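Local coordinates for outer membrane protein YopM (Yersinia pestis, PDB 1JL5) that probably acts as an effector that alters host cell physiology and promotes bacterial survival in host tissues, built as a calcium-binding leucine-rich repeat protein, at residues S63-C68 and L76-L81; F154-D159 and S174-A179; C313-S318 and A334-L339; L342-N347 and L362-N367. All blocks are in the same frame, centred on the assembly; numbering follows the deposited sequence.

Interaction 1 (S63-C68 and L76-L81); sequences SRLRDC and LELNNL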
loop_
_atom_site.group_PDB
_atom_site.type_symbol
_atom_site.label_atom_id
_atom_site.label_comp_id
_atom_site.label_asym_id
_atom_site.label_seq_id
_atom_site.Cartn_x
_atom_site.Cartn_y
_atom_site.Cartn_z
ATOM N N SER A 63 3.369 -2.808 -43.111
ATOM C CA SER A 63 2.311 -1.913 -43.537
ATOM C C SER A 63 2.735 -0.472 -43.271
ATOM O O SER A 63 2.537 0.407 -44.106
ATOM C CB SER A 63 1.026 -2.225 -42.776
ATOM O OG SER A 63 0.006 -1.316 -43.139
ATOM N N ARG A 64 3.326 -0.238 -42.101
ATOM C CA ARG A 64 3.783 1.098 -41.727
ATOM C C ARG A 64 4.933 1.474 -42.648
ATOM O O ARG A 64 5.002 2.588 -43.161
ATOM C CB ARG A 64 4.286 1.112 -40.280
ATOM C CG ARG A 64 3.303 0.600 -39.232
ATOM C CD ARG A 64 2.264 1.635 -38.871
ATOM N NE ARG A 64 1.350 1.144 -37.840
ATOM C CZ ARG A 64 1.691 0.908 -36.577
ATOM N NH1 ARG A 64 2.934 1.121 -36.165
ATOM N NH2 ARG A 64 0.786 0.446 -35.723
ATOM N N LEU A 65 5.843 0.530 -42.843
ATOM C CA LEU A 65 6.999 0.746 -43.698
ATOM C C LEU A 65 6.560 1.146 -45.094
ATOM O O LEU A 65 7.025 2.142 -45.647
ATOM C CB LEU A 65 7.834 -0.529 -43.764
ATOM C CG LEU A 65 8.650 -0.818 -42.508
ATOM C CD1 LEU A 65 9.044 -2.279 -42.463
ATOM C CD2 LEU A 65 9.873 0.089 -42.498
ATOM N N ARG A 66 5.657 0.357 -45.658
ATOM C CA ARG A 66 5.153 0.611 -46.995
ATOM C C ARG A 66 4.484 1.968 -47.061
ATOM O O ARG A 66 4.795 2.781 -47.933
ATOM C CB ARG A 66 4.159 -0.477 -47.393
ATOM C CG ARG A 66 4.750 -1.869 -47.399
ATOM C CD ARG A 66 3.703 -2.865 -47.822
ATOM N NE ARG A 66 3.202 -2.539 -49.151
ATOM C CZ ARG A 66 3.445 -3.263 -50.237
ATOM N NH1 ARG A 66 4.179 -4.365 -50.154
ATOM N NH2 ARG A 66 2.956 -2.878 -51.404
ATOM N N ASP A 67 3.562 2.214 -46.137
ATOM C CA ASP A 67 2.859 3.482 -46.114
ATOM C C ASP A 67 3.872 4.610 -46.035
ATOM O O ASP A 67 3.768 5.611 -46.742
ATOM C CB ASP A 67 1.916 3.556 -44.918
ATOM C CG ASP A 67 1.014 4.764 -44.981
ATOM O OD1 ASP A 67 0.244 4.863 -45.959
ATOM O OD2 ASP A 67 1.078 5.615 -44.066
ATOM N N CYS A 68 4.863 4.436 -45.175
ATOM C CA CYS A 68 5.894 5.441 -45.019
ATOM C C CYS A 68 6.614 5.646 -46.339
ATOM O O CYS A 68 6.800 6.774 -46.795
ATOM C CB CYS A 68 6.896 5.011 -43.958
ATOM S SG CYS A 68 8.247 6.162 -43.803
ATOM N N LEU A 76 8.418 7.191 -39.537
ATOM C CA LEU A 76 8.014 5.801 -39.587
ATOM C C LEU A 76 7.802 5.453 -38.126
ATOM O O LEU A 76 8.720 5.565 -37.320
ATOM C CB LEU A 76 9.124 4.933 -40.169
ATOM C CG LEU A 76 8.925 3.434 -39.953
ATOM C CD1 LEU A 76 7.622 2.982 -40.602
ATOM C CD2 LEU A 76 10.113 2.686 -40.528
ATOM N N GLU A 77 6.590 5.052 -37.780
ATOM C CA GLU A 77 6.285 4.719 -36.404
ATOM C C GLU A 77 5.922 3.250 -36.283
ATOM O O GLU A 77 4.875 2.809 -36.752
ATOM C CB GLU A 77 5.150 5.616 -35.899
ATOM C CG GLU A 77 4.838 5.460 -34.423
ATOM C CD GLU A 77 3.781 4.416 -34.164
ATOM O OE1 GLU A 77 2.618 4.648 -34.551
ATOM O OE2 GLU A 77 4.111 3.364 -33.584
ATOM N N LEU A 78 6.810 2.496 -35.647
ATOM C CA LEU A 78 6.630 1.067 -35.455
ATOM C C LEU A 78 6.615 0.754 -33.970
ATOM O O LEU A 78 7.207 -0.227 -33.530
ATOM C CB LEU A 78 7.782 0.320 -36.118
ATOM C CG LEU A 78 8.002 0.673 -37.586
ATOM C CD1 LEU A 78 9.280 0.023 -38.089
ATOM C CD2 LEU A 78 6.800 0.216 -38.391
ATOM N N ASN A 79 5.933 1.588 -33.197
ATOM C CA ASN A 79 5.887 1.386 -31.761
ATOM C C ASN A 79 5.140 0.154 -31.317
ATOM O O ASN A 79 4.102 -0.205 -31.868
ATOM C CB ASN A 79 5.277 2.595 -31.053
ATOM C CG ASN A 79 6.092 3.842 -31.238
ATOM O OD1 ASN A 79 7.310 3.780 -31.407
ATOM N ND2 ASN A 79 5.430 4.992 -31.192
ATOM N N ASN A 80 5.693 -0.488 -30.301
ATOM C CA ASN A 80 5.092 -1.659 -29.699
ATOM C C ASN A 80 4.627 -2.711 -30.694
ATOM O O ASN A 80 3.504 -3.210 -30.604
ATOM C CB ASN A 80 3.924 -1.216 -28.819
ATOM C CG ASN A 80 3.546 -2.258 -27.809
ATOM O OD1 ASN A 80 4.416 -2.854 -27.178
ATOM N ND2 ASN A 80 2.249 -2.489 -27.643
ATOM N N LEU A 81 5.496 -3.054 -31.636
ATOM C CA LEU A 81 5.162 -4.062 -32.627
ATOM C C LEU A 81 5.934 -5.333 -32.334
ATOM O O LEU A 81 5.928 -6.274 -33.121
ATOM C CB LEU A 81 5.482 -3.549 -34.031
ATOM C CG LEU A 81 4.627 -2.356 -34.459
ATOM C CD1 LEU A 81 4.940 -1.978 -35.903
ATOM C CD2 LEU A 81 3.154 -2.719 -34.308
HETATM O O HOH W 1 2.365 1.216 -33.309
#

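Interaction 2 (F154-D159 and S174-A179); sequences FLKIID and SLEFIA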
loop_
_atom_site.group_PDB
_atom_site.type_symbol
_atom_site.label_atom_id
_atom_site.label_comp_id
_atom_site.label_asym_id
_atom_site.label_seq_id
_atom_site.Cartn_x
_atom_site.Cartn_y
_atom_site.Cartn_z
ATOM N N PHE A 154 23.286 18.664 -34.808
ATOM C CA PHE A 154 21.872 18.954 -34.631
ATOM C C PHE A 154 21.238 18.166 -33.497
ATOM O O PHE A 154 20.032 18.249 -33.284
ATOM C CB PHE A 154 21.137 18.666 -35.939
ATOM C CG PHE A 154 21.793 19.284 -37.135
ATOM C CD1 PHE A 154 21.701 20.653 -37.366
ATOM C CD2 PHE A 154 22.552 18.506 -38.003
ATOM C CE1 PHE A 154 22.358 21.239 -38.442
ATOM C CE2 PHE A 154 23.212 19.084 -39.083
ATOM C CZ PHE A 154 23.116 20.452 -39.301
ATOM N N LEU A 155 22.048 17.397 -32.781
ATOM C CA LEU A 155 21.536 16.603 -31.673
ATOM C C LEU A 155 21.076 17.538 -30.569
ATOM O O LEU A 155 21.895 18.097 -29.841
ATOM C CB LEU A 155 22.620 15.680 -31.122
ATOM C CG LEU A 155 22.280 14.190 -31.074
ATOM C CD1 LEU A 155 23.227 13.498 -30.119
ATOM C CD2 LEU A 155 20.840 13.988 -30.648
ATOM N N LYS A 156 19.765 17.703 -30.445
ATOM C CA LYS A 156 19.200 18.582 -29.432
ATOM C C LYS A 156 18.720 17.796 -28.216
ATOM O O LYS A 156 18.907 18.217 -27.077
ATOM C CB LYS A 156 18.026 19.371 -30.017
ATOM C CG LYS A 156 18.381 20.248 -31.208
ATOM C CD LYS A 156 17.126 20.807 -31.868
ATOM C CE LYS A 156 17.455 21.511 -33.189
ATOM N NZ LYS A 156 18.364 20.706 -34.066
ATOM N N ILE A 157 18.097 16.651 -28.464
ATOM C CA ILE A 157 17.588 15.829 -27.384
ATOM C C ILE A 157 18.223 14.448 -27.373
ATOM O O ILE A 157 18.178 13.722 -28.361
ATOM C CB ILE A 157 16.051 15.644 -27.473
ATOM C CG1 ILE A 157 15.337 16.982 -27.279
ATOM C CG2 ILE A 157 15.581 14.664 -26.409
ATOM C CD1 ILE A 157 15.345 17.850 -28.489
ATOM N N ILE A 158 18.833 14.101 -26.248
ATOM C CA ILE A 158 19.434 12.794 -26.081
ATOM C C ILE A 158 18.717 12.174 -24.900
ATOM O O ILE A 158 18.797 12.673 -23.777
ATOM C CB ILE A 158 20.941 12.847 -25.733
ATOM C CG1 ILE A 158 21.779 13.158 -26.973
ATOM C CG2 ILE A 158 21.384 11.500 -25.166
ATOM C CD1 ILE A 158 21.446 14.461 -27.613
ATOM N N ASP A 159 17.992 11.100 -25.163
ATOM C CA ASP A 159 17.304 10.400 -24.104
ATOM C C ASP A 159 17.868 8.997 -24.102
ATOM O O ASP A 159 17.472 8.160 -24.907
ATOM C CB ASP A 159 15.804 10.345 -24.360
ATOM C CG ASP A 159 15.061 9.657 -23.239
ATOM O OD1 ASP A 159 15.727 9.143 -22.312
ATOM O OD2 ASP A 159 13.817 9.631 -23.281
ATOM N N SER A 174 24.986 21.397 -29.478
ATOM C CA SER A 174 23.586 21.554 -29.841
ATOM C C SER A 174 22.662 20.945 -28.798
ATOM O O SER A 174 21.456 21.191 -28.807
ATOM C CB SER A 174 23.316 20.888 -31.188
ATOM O OG SER A 174 23.712 19.528 -31.156
ATOM N N LEU A 175 23.230 20.152 -27.900
ATOM C CA LEU A 175 22.437 19.490 -26.878
ATOM C C LEU A 175 21.594 20.451 -26.054
ATOM O O LEU A 175 22.111 21.357 -25.411
ATOM C CB LEU A 175 23.341 18.680 -25.951
ATOM C CG LEU A 175 22.571 17.769 -24.992
ATOM C CD1 LEU A 175 21.644 16.893 -25.790
ATOM C CD2 LEU A 175 23.528 16.922 -24.177
ATOM N N GLU A 176 20.285 20.248 -26.078
ATOM C CA GLU A 176 19.385 21.095 -25.320
ATOM C C GLU A 176 18.800 20.270 -24.196
ATOM O O GLU A 176 18.411 20.788 -23.149
ATOM C CB GLU A 176 18.236 21.582 -26.194
ATOM C CG GLU A 176 18.643 22.087 -27.554
ATOM C CD GLU A 176 17.511 22.811 -28.240
ATOM O OE1 GLU A 176 16.352 22.377 -28.080
ATOM O OE2 GLU A 176 17.779 23.808 -28.942
ATOM N N PHE A 177 18.744 18.969 -24.425
ATOM C CA PHE A 177 18.156 18.083 -23.451
ATOM C C PHE A 177 18.807 16.726 -23.454
ATOM O O PHE A 177 18.944 16.085 -24.496
ATOM C CB PHE A 177 16.659 17.955 -23.747
ATOM C CG PHE A 177 15.948 16.910 -22.932
ATOM C CD1 PHE A 177 16.210 15.555 -23.117
ATOM C CD2 PHE A 177 14.973 17.280 -22.011
ATOM C CE1 PHE A 177 15.515 14.584 -22.402
ATOM C CE2 PHE A 177 14.271 16.313 -21.291
ATOM C CZ PHE A 177 14.542 14.964 -21.489
ATOM N N ILE A 178 19.230 16.293 -22.278
ATOM C CA ILE A 178 19.797 14.976 -22.159
ATOM C C ILE A 178 19.251 14.294 -20.923
ATOM O O ILE A 178 19.329 14.813 -19.806
ATOM C CB ILE A 178 21.331 14.979 -22.099
ATOM C CG1 ILE A 178 21.818 13.527 -22.071
ATOM C CG2 ILE A 178 21.822 15.761 -20.887
ATOM C CD1 ILE A 178 23.294 13.357 -22.265
ATOM N N ALA A 179 18.640 13.141 -21.152
ATOM C CA ALA A 179 18.103 12.330 -20.083
ATOM C C ALA A 179 19.005 11.117 -20.145
ATOM O O ALA A 179 19.018 10.395 -21.138
ATOM C CB ALA A 179 16.660 11.948 -20.376
#

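Interaction 3 (C313-S318 and A334-L339); sequences CDLPPS and ALPPRL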
loop_
_atom_site.group_PDB
_atom_site.type_symbol
_atom_site.label_atom_id
_atom_site.label_comp_id
_atom_site.label_asym_id
_atom_site.label_seq_id
_atom_site.Cartn_x
_atom_site.Cartn_y
_atom_site.Cartn_z
ATOM N N CYS A 313 7.569 27.028 10.229
ATOM C CA CYS A 313 7.492 28.473 10.244
ATOM C C CYS A 313 6.126 28.742 9.635
ATOM O O CYS A 313 5.442 27.814 9.201
ATOM C CB CYS A 313 8.565 29.046 9.338
ATOM S SG CYS A 313 8.499 28.283 7.707
ATOM N N ASP A 314 5.722 30.003 9.600
ATOM C CA ASP A 314 4.443 30.332 9.011
ATOM C C ASP A 314 4.484 29.854 7.578
ATOM O O ASP A 314 5.533 29.863 6.936
ATOM C CB ASP A 314 4.190 31.837 9.056
ATOM C CG ASP A 314 4.032 32.349 10.464
ATOM O OD1 ASP A 314 3.326 31.690 11.259
ATOM O OD2 ASP A 314 4.606 33.411 10.774
ATOM N N LEU A 315 3.339 29.426 7.078
ATOM C CA LEU A 315 3.263 28.937 5.721
ATOM C C LEU A 315 2.899 30.069 4.781
ATOM O O LEU A 315 2.059 30.907 5.098
ATOM C CB LEU A 315 2.220 27.829 5.643
ATOM C CG LEU A 315 2.479 26.728 6.674
ATOM C CD1 LEU A 315 1.285 25.797 6.753
ATOM C CD2 LEU A 315 3.755 25.982 6.298
ATOM N N PRO A 316 3.546 30.119 3.613
ATOM C CA PRO A 316 3.233 31.182 2.661
ATOM C C PRO A 316 1.781 31.012 2.229
ATOM O O PRO A 316 1.320 29.894 2.012
ATOM C CB PRO A 316 4.227 30.930 1.526
ATOM C CG PRO A 316 4.453 29.453 1.594
ATOM C CD PRO A 316 4.561 29.200 3.075
ATOM N N PRO A 317 1.031 32.120 2.127
ATOM C CA PRO A 317 -0.373 32.029 1.720
ATOM C C PRO A 317 -0.552 31.367 0.358
ATOM O O PRO A 317 -1.649 30.971 -0.008
ATOM C CB PRO A 317 -0.831 33.490 1.741
ATOM C CG PRO A 317 0.429 34.248 1.474
ATOM C CD PRO A 317 1.427 33.521 2.333
ATOM N N SER A 318 0.539 31.236 -0.381
ATOM C CA SER A 318 0.503 30.616 -1.699
ATOM C C SER A 318 0.475 29.093 -1.602
ATOM O O SER A 318 0.116 28.401 -2.558
ATOM C CB SER A 318 1.745 31.018 -2.471
ATOM O OG SER A 318 2.893 30.706 -1.702
ATOM N N ALA A 334 -0.768 28.224 11.248
ATOM C CA ALA A 334 -2.031 28.561 10.618
ATOM C C ALA A 334 -1.920 28.060 9.189
ATOM O O ALA A 334 -0.889 28.224 8.539
ATOM C CB ALA A 334 -2.248 30.067 10.638
ATOM N N LEU A 335 -2.972 27.427 8.701
ATOM C CA LEU A 335 -2.943 26.912 7.352
ATOM C C LEU A 335 -3.312 28.000 6.362
ATOM O O LEU A 335 -4.317 28.686 6.523
ATOM C CB LEU A 335 -3.909 25.742 7.223
ATOM C CG LEU A 335 -3.598 24.576 8.155
ATOM C CD1 LEU A 335 -4.652 23.499 7.981
ATOM C CD2 LEU A 335 -2.201 24.040 7.853
ATOM N N PRO A 336 -2.486 28.184 5.327
ATOM C CA PRO A 336 -2.804 29.216 4.343
ATOM C C PRO A 336 -4.157 28.912 3.709
ATOM O O PRO A 336 -4.456 27.762 3.391
ATOM C CB PRO A 336 -1.644 29.114 3.352
ATOM C CG PRO A 336 -1.200 27.688 3.476
ATOM C CD PRO A 336 -1.264 27.454 4.957
ATOM N N PRO A 337 -5.011 29.936 3.552
ATOM C CA PRO A 337 -6.323 29.696 2.946
ATOM C C PRO A 337 -6.266 29.073 1.557
ATOM O O PRO A 337 -7.248 28.524 1.082
ATOM C CB PRO A 337 -6.985 31.082 2.961
ATOM C CG PRO A 337 -5.840 32.043 3.157
ATOM C CD PRO A 337 -4.929 31.302 4.092
ATOM N N ARG A 338 -5.115 29.149 0.907
ATOM C CA ARG A 338 -4.982 28.562 -0.417
ATOM C C ARG A 338 -4.668 27.073 -0.310
ATOM O O ARG A 338 -4.773 26.343 -1.289
ATOM C CB ARG A 338 -3.865 29.253 -1.203
ATOM C CG ARG A 338 -4.333 29.814 -2.524
ATOM C CD ARG A 338 -3.549 29.279 -3.700
ATOM N NE ARG A 338 -2.720 30.324 -4.278
ATOM C CZ ARG A 338 -2.074 30.224 -5.432
ATOM N NH1 ARG A 338 -2.149 29.113 -6.155
ATOM N NH2 ARG A 338 -1.351 31.244 -5.864
ATOM N N LEU A 339 -4.286 26.627 0.882
ATOM C CA LEU A 339 -3.925 25.229 1.086
ATOM C C LEU A 339 -5.002 24.276 0.594
ATOM O O LEU A 339 -6.132 24.296 1.072
ATOM C CB LEU A 339 -3.655 24.950 2.562
ATOM C CG LEU A 339 -2.902 23.637 2.790
ATOM C CD1 LEU A 339 -1.530 23.737 2.127
ATOM C CD2 LEU A 339 -2.759 23.361 4.276
HETATM O O HOH W 2 0.571 30.146 12.516
HETATM O O HOH W 3 1.212 29.644 8.613
#

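Interaction 4 (L342-N347 and L362-N367); sequences LIASFN and LHVEYN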
loop_
_atom_site.group_PDB
_atom_site.type_symbol
_atom_site.label_atom_id
_atom_site.label_comp_id
_atom_site.label_asym_id
_atom_site.label_seq_id
_atom_site.Cartn_x
_atom_site.Cartn_y
_atom_site.Cartn_z
ATOM N N LEU A 342 -3.310 19.026 2.643
ATOM C CA LEU A 342 -2.604 19.033 3.897
ATOM C C LEU A 342 -2.323 17.596 4.290
ATOM O O LEU A 342 -3.239 16.826 4.593
ATOM C CB LEU A 342 -3.417 19.712 5.000
ATOM C CG LEU A 342 -2.727 19.634 6.368
ATOM C CD1 LEU A 342 -1.315 20.194 6.272
ATOM C CD2 LEU A 342 -3.532 20.398 7.407
ATOM N N ILE A 343 -1.054 17.226 4.237
ATOM C CA ILE A 343 -0.651 15.895 4.645
ATOM C C ILE A 343 0.232 16.156 5.843
ATOM O O ILE A 343 1.354 16.623 5.700
ATOM C CB ILE A 343 0.158 15.164 3.564
ATOM C CG1 ILE A 343 -0.661 15.038 2.275
ATOM C CG2 ILE A 343 0.527 13.769 4.059
ATOM C CD1 ILE A 343 -0.703 16.298 1.454
ATOM N N ALA A 344 -0.299 15.890 7.028
ATOM C CA ALA A 344 0.431 16.113 8.262
ATOM C C ALA A 344 0.290 14.869 9.124
ATOM O O ALA A 344 0.388 14.914 10.351
ATOM C CB ALA A 344 -0.123 17.327 8.983
ATOM N N SER A 345 0.049 13.755 8.454
ATOM C CA SER A 345 -0.089 12.479 9.125
ATOM C C SER A 345 1.234 12.113 9.783
ATOM O O SER A 345 2.286 12.657 9.437
ATOM C CB SER A 345 -0.453 11.417 8.101
ATOM O OG SER A 345 0.490 11.458 7.052
ATOM N N PHE A 346 1.176 11.191 10.734
ATOM C CA PHE A 346 2.369 10.735 11.429
ATOM C C PHE A 346 3.140 11.875 12.058
ATOM O O PHE A 346 4.331 12.072 11.817
ATOM C CB PHE A 346 3.256 9.965 10.465
ATOM C CG PHE A 346 2.616 8.730 9.943
ATOM C CD1 PHE A 346 2.421 7.632 10.778
ATOM C CD2 PHE A 346 2.193 8.655 8.620
ATOM C CE1 PHE A 346 1.815 6.477 10.301
ATOM C CE2 PHE A 346 1.586 7.506 8.134
ATOM C CZ PHE A 346 1.398 6.414 8.977
ATOM N N ASN A 347 2.429 12.641 12.862
ATOM C CA ASN A 347 3.029 13.740 13.575
ATOM C C ASN A 347 2.459 13.656 14.958
ATOM O O ASN A 347 1.774 12.694 15.281
ATOM C CB ASN A 347 2.682 15.064 12.913
ATOM C CG ASN A 347 3.656 15.416 11.828
ATOM O OD1 ASN A 347 4.803 15.755 12.107
ATOM N ND2 ASN A 347 3.221 15.315 10.583
ATOM N N LEU A 362 -7.011 16.279 3.127
ATOM C CA LEU A 362 -6.575 16.345 4.496
ATOM C C LEU A 362 -6.167 14.953 4.929
ATOM O O LEU A 362 -7.012 14.091 5.143
ATOM C CB LEU A 362 -7.694 16.840 5.405
ATOM C CG LEU A 362 -7.231 16.907 6.858
ATOM C CD1 LEU A 362 -6.123 17.939 6.981
ATOM C CD2 LEU A 362 -8.397 17.248 7.766
ATOM N N HIS A 363 -4.866 14.730 5.027
ATOM C CA HIS A 363 -4.351 13.450 5.489
ATOM C C HIS A 363 -3.592 13.778 6.748
ATOM O O HIS A 363 -2.452 14.224 6.695
ATOM C CB HIS A 363 -3.420 12.827 4.455
ATOM C CG HIS A 363 -4.134 12.300 3.251
ATOM N ND1 HIS A 363 -3.480 11.685 2.206
ATOM C CD2 HIS A 363 -5.447 12.302 2.925
ATOM C CE1 HIS A 363 -4.361 11.331 1.288
ATOM N NE2 HIS A 363 -5.561 11.694 1.701
ATOM N N VAL A 364 -4.253 13.591 7.881
ATOM C CA VAL A 364 -3.650 13.880 9.170
ATOM C C VAL A 364 -3.728 12.619 10.009
ATOM O O VAL A 364 -3.766 12.648 11.240
ATOM C CB VAL A 364 -4.373 15.044 9.855
ATOM C CG1 VAL A 364 -3.767 15.311 11.220
ATOM C CG2 VAL A 364 -4.238 16.287 8.991
ATOM N N GLU A 365 -3.745 11.506 9.295
ATOM C CA GLU A 365 -3.786 10.175 9.874
ATOM C C GLU A 365 -2.638 10.015 10.867
ATOM O O GLU A 365 -1.548 10.547 10.665
ATOM C CB GLU A 365 -3.632 9.154 8.743
ATOM C CG GLU A 365 -3.334 9.840 7.398
ATOM C CD GLU A 365 -2.957 8.881 6.293
ATOM O OE1 GLU A 365 -3.698 7.894 6.073
ATOM O OE2 GLU A 365 -1.923 9.120 5.635
ATOM N N TYR A 366 -2.894 9.296 11.950
ATOM C CA TYR A 366 -1.865 9.031 12.941
ATOM C C TYR A 366 -1.253 10.267 13.563
ATOM O O TYR A 366 -0.075 10.577 13.381
ATOM C CB TYR A 366 -0.788 8.155 12.314
ATOM C CG TYR A 366 -1.389 6.907 11.719
ATOM C CD1 TYR A 366 -1.918 5.912 12.539
ATOM C CD2 TYR A 366 -1.475 6.740 10.342
ATOM C CE1 TYR A 366 -2.517 4.782 12.002
ATOM C CE2 TYR A 366 -2.074 5.610 9.792
ATOM C CZ TYR A 366 -2.592 4.635 10.631
ATOM O OH TYR A 366 -3.174 3.507 10.099
ATOM N N ASN A 367 -2.095 10.971 14.294
ATOM C CA ASN A 367 -1.719 12.156 15.027
ATOM C C ASN A 367 -2.562 11.998 16.273
ATOM O O ASN A 367 -3.701 11.534 16.196
ATOM C CB ASN A 367 -2.121 13.419 14.267
ATOM C CG ASN A 367 -1.021 13.926 13.366
ATOM O OD1 ASN A 367 -0.018 14.454 13.837
ATOM N ND2 ASN A 367 -1.199 13.764 12.064
HETATM O O HOH W 4 0.430 10.044 4.799
HETATM O O HOH W 5 1.652 10.018 15.596
#

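Interaction 1 (S63-C68 and L76-L81)
Leu65 and Leu76 meet methyl to methyl, CD2 to CD2, where helix 58-71 caps the first leucine-rich repeat of the solenoid. The separation of Leu65 CD2 and Leu76 CD2, 3.3 Å, is tighter than usual for carbons. Trp43 and Trp46 of helix 36-48 also touch Leu65. The other methyl of Leu76, CD1, lies against the helix backbone, 3.7 Å from Arg64 O. Cys68 adds its sulfur: SG sits 3.9 Å from Leu76 CB.

Arg64 carries the contact outward. Its CB and CG rest on Leu78 CD2, the two side chains sliding past each other in opposite directions. The chain then bends at chi2 (-79°), which turns the guanidinium along the strand end. There NH1 donates to Glu77 O over 2.6 Å, with the N-H bent to 134° at the hydrogen. Leu81 CD1 approaches the same group obliquely. The Glu77 side chain runs alongside Arg64 and sets OE1 over one guanidinium face, the planes 48° apart. Their salt bridge is long, and the carboxylate position is less certain. Asn79 turns its OD1 to Ser99 N in the next repeat. A water completes the polar edge, accepting from Arg64 NH1 at 2.9 Å.

Interaction 2 (F154-D159 and S174-A179)
Lys156 O takes two backbone N-H groups at once, from Glu176 and Phe177, where two neighbouring leucine-rich repeats enter their parallel strands. Glu176 N lies in the carbonyl plane on a lone pair, 2.6 Å from Lys156 O. Phe177 N comes nearly along the C=O axis. The ladder continues with Ile158 N to Phe177 O at 2.6 Å and Ala179 N to Ile158 O at 2.7 Å. The short strands run parallel, with axes 4.5 Å apart. Before them, Ser174 OG lies 2.7 Å from Leu155 O. Ser152 O is also within hydrogen-bonding reach of this hydroxyl.

Lys156 and Glu176 lie side by side, but their charges do not meet. Lys156 NZ curls back at chi4 to donate to Phe154 O. On the face bearing Ile157 and Phe177, CG of Phe177 is anti to its backbone N (chi1 172°), and Ile157 CG2 approaches the ring obliquely, 3.5 Å from Phe177 CD1. The ring also meets Tyr201, one repeat on. On the reverse face Ile158 CG2 packs on Ile178 CG1 at 3.7 Å, inside the solenoid. At the strand ends Asp159, whose OD1 accepts from Asp161 N, sets that same oxygen 3.5 Å from Ala179 CB.

Interaction 3 (C313-S318 and A334-L339)
Leu315 and the ring of Pro336 form the tight part of this contact. Leu315 CD1 reaches Pro336 CD at 3.5 Å, and Leu315 CB lies almost as near the same ring carbon. CG of Leu315 stands anti to its carbonyl carbon (chi1 -53°), which directs the isobutyl group across the proline. Leu335 CD2 touches Leu315 CD1 more distantly, at 4.1 Å. On its other edge the proline ring meets backbone: Pro336 CB is 3.3 Å from Pro316 O and 3.6 Å from Pro317 CA.

Both segments carry the Leu-Pro-Pro run that closes one leucine-rich repeat of YopM and leads into the next strand. They stack in nearly the same direction on the side of the solenoid away from the strands. No direct hydrogen bond joins them. A type I turn from Pro336 to Leu339 brings the second chain round toward its strand.

The loose side is built on water. One water accepts from Leu315 N at 2.6 Å and donates to Ala334 O. A second accepts from Ala334 N and makes a weak bond to the exposed Asp314. The other end is buried. Arg338 CB packs 3.0 Å from Pro317 O, and Ser318 O lies over one guanidinium face. NH1 forms a salt bridge with Glu320 and donates to Asn80 O of a neighbouring subunit; NH2 donates to Gly55 O of that subunit.

Interaction 4 (L342-N347 and L362-N367)
Leu362 lies alongside Leu342, both pointing into the leucine-rich repeat core, with Leu362 CD1 3.6 Å from Leu342 CD2. His363 makes two backbone bonds to the preceding repeat. Its N donates almost straight to Leu342 O at 2.7 Å, and its O accepts from Ala344 N. Its imidazole, beside Ile343, uses NE2 on Asp381 of the last strand. Val364 CG2 packs on Ala344 CB.

Glu365 CG runs past Ser345 CB. One water joins Glu365 OE2 to Ser345 OG, and Arg383 pairs with the same carboxylate. Ser345 OG also hydrogen-bonds to Ser325 OG. The Tyr366 ring lies near-parallel to that of Phe346 (planes 17° apart) but slid until they barely overlap. Phe346 lies beside Asn326, assigned to a calcium site. Tyr366 O accepts a longer bond, 3.3 Å, from Asn347 N.

Asn367 sets CG anti to its carbonyl carbon (chi1 -92°), and ND2 reaches Ala344 O at 2.6 Å, above the carbonyl plane but in its own amide plane. It also donates to Val364 O. Asn347 ND2 meets Ala344 O from the opposite face and also bonds to Val324 O. So these two amides, as in the asparagine ladder of leucine-rich repeats, each tie a turn to the preceding repeat.

Overall arrangement
The four contacts follow one another along the chain, from the N-terminal cap to the last repeats. Interaction 1 seats helix 58-71 on the first repeat. Interactions 1, 2 and 4 all reach the run of parallel strands, while interaction 3 joins loops away from it. The centres of interactions 1 and 2 are about 25 Å apart; those of 1 and 3 are about 52 Å apart, on opposite sides of the chain's centre. The centres of interactions 3 and 4 are about 16 Å apart, and the two touch through Leu335 and Leu342. Each contact joins parts close in the chain, as expected of a solenoid. Interactions 1 and 3 both also touch a neighbouring subunit, so they lie at the contacts of the tetramer.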